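Local coordinates for putative calcium binding protein (Streptomyces coelicolor, PDB 3AKA) that binds calcium ions through EF-hand loops and is thought to take part in calcium-mediated regulation in this bacterium, at residues 28-33 with 47-52. Residues are numbered along the deposited sequence; the frame is centred on the assembly and turned at random.
With CA (calcium ion), chain C.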
ATOM      1  N   GLY A  28       3.533  -4.189 -10.239  1.00 14.00           N
ATOM      2  CA  GLY A  28       2.318  -4.966 -10.480  1.00 13.43           C
ATOM      3  C   GLY A  28       1.132  -4.382  -9.734  1.00 12.18           C
ATOM      4  O   GLY A  28       0.022  -4.340 -10.289  1.00 11.57           O
ATOM      5  N   ALA A  29       1.364  -3.933  -8.489  1.00 12.57           N
ATOM      6  CA  ALA A  29       0.328  -3.311  -7.671  1.00 12.55           C
ATOM      7  C   ALA A  29      -0.163  -2.011  -8.317  1.00 12.65           C
ATOM      8  O   ALA A  29      -1.367  -1.745  -8.395  1.00 11.77           O
ATOM      9  CB  ALA A  29       0.845  -3.049  -6.225  1.00 12.13           C
ATOM     10  N   ALA A  30       0.777  -1.205  -8.802  1.00 12.08           N
ATOM     11  CA  ALA A  30       0.426   0.050  -9.487  1.00 11.93           C
ATOM     12  C   ALA A  30      -0.432  -0.253 -10.731  1.00 11.59           C
ATOM     13  O   ALA A  30      -1.485   0.362 -10.954  1.00 10.30           O
ATOM     14  CB  ALA A  30       1.701   0.799  -9.885  1.00 11.27           C
ATOM     15  N   LYS A  31       0.027  -1.219 -11.516  1.00 11.11           N
ATOM     16  CA  LYS A  31      -0.681  -1.644 -12.739  1.00 12.00           C
ATOM     17  C   LYS A  31      -2.113  -2.110 -12.396  1.00 12.20           C
ATOM     18  O   LYS A  31      -3.068  -1.753 -13.088  1.00 12.34           O
ATOM     19  CB  LYS A  31       0.085  -2.766 -13.436  1.00 11.75           C
ATOM     20  CG  LYS A  31      -0.530  -3.202 -14.744  1.00 15.84           C
ATOM     21  CD  LYS A  31       0.335  -4.294 -15.374  1.00 20.06           C
ATOM     22  CE  LYS A  31      -0.521  -5.500 -15.715  1.00 25.48           C
ATOM     23  NZ  LYS A  31       0.090  -6.399 -16.779  1.00 26.44           N
ATOM     24  N   ALA A  32      -2.251  -2.875 -11.314  1.00 11.42           N
ATOM     25  CA  ALA A  32      -3.583  -3.381 -10.912  1.00 11.39           C
ATOM     26  C   ALA A  32      -4.528  -2.252 -10.526  1.00 10.71           C
ATOM     27  O   ALA A  32      -5.720  -2.273 -10.862  1.00 11.76           O
ATOM     28  CB  ALA A  32      -3.445  -4.362  -9.746  1.00 11.39           C
ATOM     29  N   LEU A  33      -4.006  -1.282  -9.772  1.00 10.98           N
ATOM     30  CA  LEU A  33      -4.860  -0.182  -9.312  1.00 11.26           C
ATOM     31  C   LEU A  33      -5.322   0.648 -10.496  1.00 10.82           C
ATOM     32  O   LEU A  33      -6.486   1.009 -10.582  1.00 10.35           O
ATOM     33  CB  LEU A  33      -4.159   0.687  -8.268  1.00 11.08           C
ATOM     34  CG  LEU A  33      -5.008   1.807  -7.666  1.00  9.87           C
ATOM     35  CD1 LEU A  33      -6.079   1.268  -6.752  1.00 12.92           C
ATOM     36  CD2 LEU A  33      -4.129   2.817  -6.914  1.00 12.64           C
ATOM     37  N   GLN A  47       1.697   7.946 -14.103  1.00  9.59           N
ATOM     38  CA  GLN A  47       3.133   8.131 -13.886  1.00  9.67           C
ATOM     39  C   GLN A  47       3.426   8.448 -12.411  1.00 10.84           C
ATOM     40  O   GLN A  47       4.409   7.968 -11.836  1.00 11.32           O
ATOM     41  CB  GLN A  47       3.671   9.211 -14.836  1.00 10.31           C
ATOM     42  CG  GLN A  47       3.595   8.713 -16.276  1.00  8.14           C
ATOM     43  CD  GLN A  47       4.469   7.495 -16.497  1.00 13.77           C
ATOM     44  OE1 GLN A  47       4.005   6.394 -16.807  1.00 15.46           O
ATOM     45  NE2 GLN A  47       5.743   7.691 -16.319  1.00 11.41           N
ATOM     46  N   ALA A  48       2.513   9.187 -11.783  1.00 10.94           N
ATOM     47  CA  ALA A  48       2.689   9.543 -10.390  1.00  9.64           C
ATOM     48  C   ALA A  48       2.569   8.282  -9.532  1.00 10.09           C
ATOM     49  O   ALA A  48       3.278   8.134  -8.544  1.00 10.55           O
ATOM     50  CB  ALA A  48       1.669  10.636  -9.945  1.00 11.78           C
ATOM     51  N   LEU A  49       1.660   7.381  -9.900  1.00  9.63           N
ATOM     52  CA  LEU A  49       1.494   6.151  -9.123  1.00  9.97           C
ATOM     53  C   LEU A  49       2.731   5.236  -9.264  1.00  9.26           C
ATOM     54  O   LEU A  49       3.238   4.705  -8.274  1.00  8.34           O
ATOM     55  CB  LEU A  49       0.209   5.403  -9.546  1.00  9.13           C
ATOM     56  CG  LEU A  49      -0.077   4.182  -8.622  1.00 10.63           C
ATOM     57  CD1 LEU A  49      -0.449   4.652  -7.224  1.00 12.29           C
ATOM     58  CD2 LEU A  49      -1.194   3.369  -9.208  1.00 10.88           C
ATOM     59  N   TYR A  50       3.214   5.054 -10.481  1.00  9.98           N
ATOM     60  CA  TYR A  50       4.475   4.273 -10.680  1.00 10.91           C
ATOM     61  C   TYR A  50       5.684   4.908  -9.976  1.00 11.21           C
ATOM     62  O   TYR A  50       6.488   4.212  -9.360  1.00 11.59           O
ATOM     63  CB  TYR A  50       4.765   4.085 -12.191  1.00 11.70           C
ATOM     64  CG  TYR A  50       4.002   2.956 -12.830  1.00 12.85           C
ATOM     65  CD1 TYR A  50       4.355   1.628 -12.553  1.00 14.19           C
ATOM     66  CD2 TYR A  50       2.942   3.196 -13.712  1.00 12.83           C
ATOM     67  CE1 TYR A  50       3.657   0.552 -13.120  1.00 12.67           C
ATOM     68  CE2 TYR A  50       2.231   2.119 -14.305  1.00 13.32           C
ATOM     69  CZ  TYR A  50       2.614   0.802 -13.999  1.00 12.18           C
ATOM     70  OH  TYR A  50       1.964  -0.270 -14.564  1.00 13.95           O
ATOM     71  N   GLY A  51       5.831   6.234 -10.048  1.00 11.78           N
ATOM     72  CA  GLY A  51       6.927   6.886  -9.324  1.00 12.05           C
ATOM     73  C   GLY A  51       6.839   6.699  -7.814  1.00 11.92           C
ATOM     74  O   GLY A  51       7.854   6.431  -7.138  1.00 12.57           O
ATOM     75  N   GLY A  52       5.620   6.793  -7.284  1.00 11.42           N
ATOM     76  CA  GLY A  52       5.377   6.630  -5.847  1.00 11.52           C
ATOM     77  C   GLY A  52       5.657   5.196  -5.404  1.00 11.86           C
ATOM     78  O   GLY A  52       6.223   4.970  -4.342  1.00 10.83           O
TER
HETATM   79 CA    CA C   2       7.254   6.343 -16.429  1.00 13.15          CA
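Ala-30 and Tyr-50 mark the point where helix 23-37, which leaves the first EF-hand calcium loop, meets helix 44-64, their segment axes 9.3 Å apart and nearly antiparallel at 155°. This pairs the exiting helix of one EF-hand with the helix that leads into the next calcium loop. Alanine suits the crossing because its methyl is short: the CA atoms of Ala-30 and Tyr-50 come within 6.0 Å. Ala-30 CB sits over one face of the Tyr-50 ring, 4.0 Å from its centroid, in a CH-pi contact displaced toward the CD1-CE1 rim. With CG anti to its carbonyl carbon (chi1 -82°), Tyr-50 lays its ring alongside Lys-31; its OH lies 3.3 Å from Lys-31 CB, while the lysine amine leads away, and such polar-ended side chains suit this outer margin. Were Tyr-50 replaced by an alanine, the Ala-30 methyl would probably lose its aromatic cover and a gap open beside Lys-31 CB. On the inner side, the Leu-33 and Leu-49 side chains cross at about a right angle; branched and apolar, they suit this buried place, also touching helix 89-107. Leu-49 CD2 lies 3.8 Å from Leu-33 CD2 and 3.5 Å from Ala-30 O.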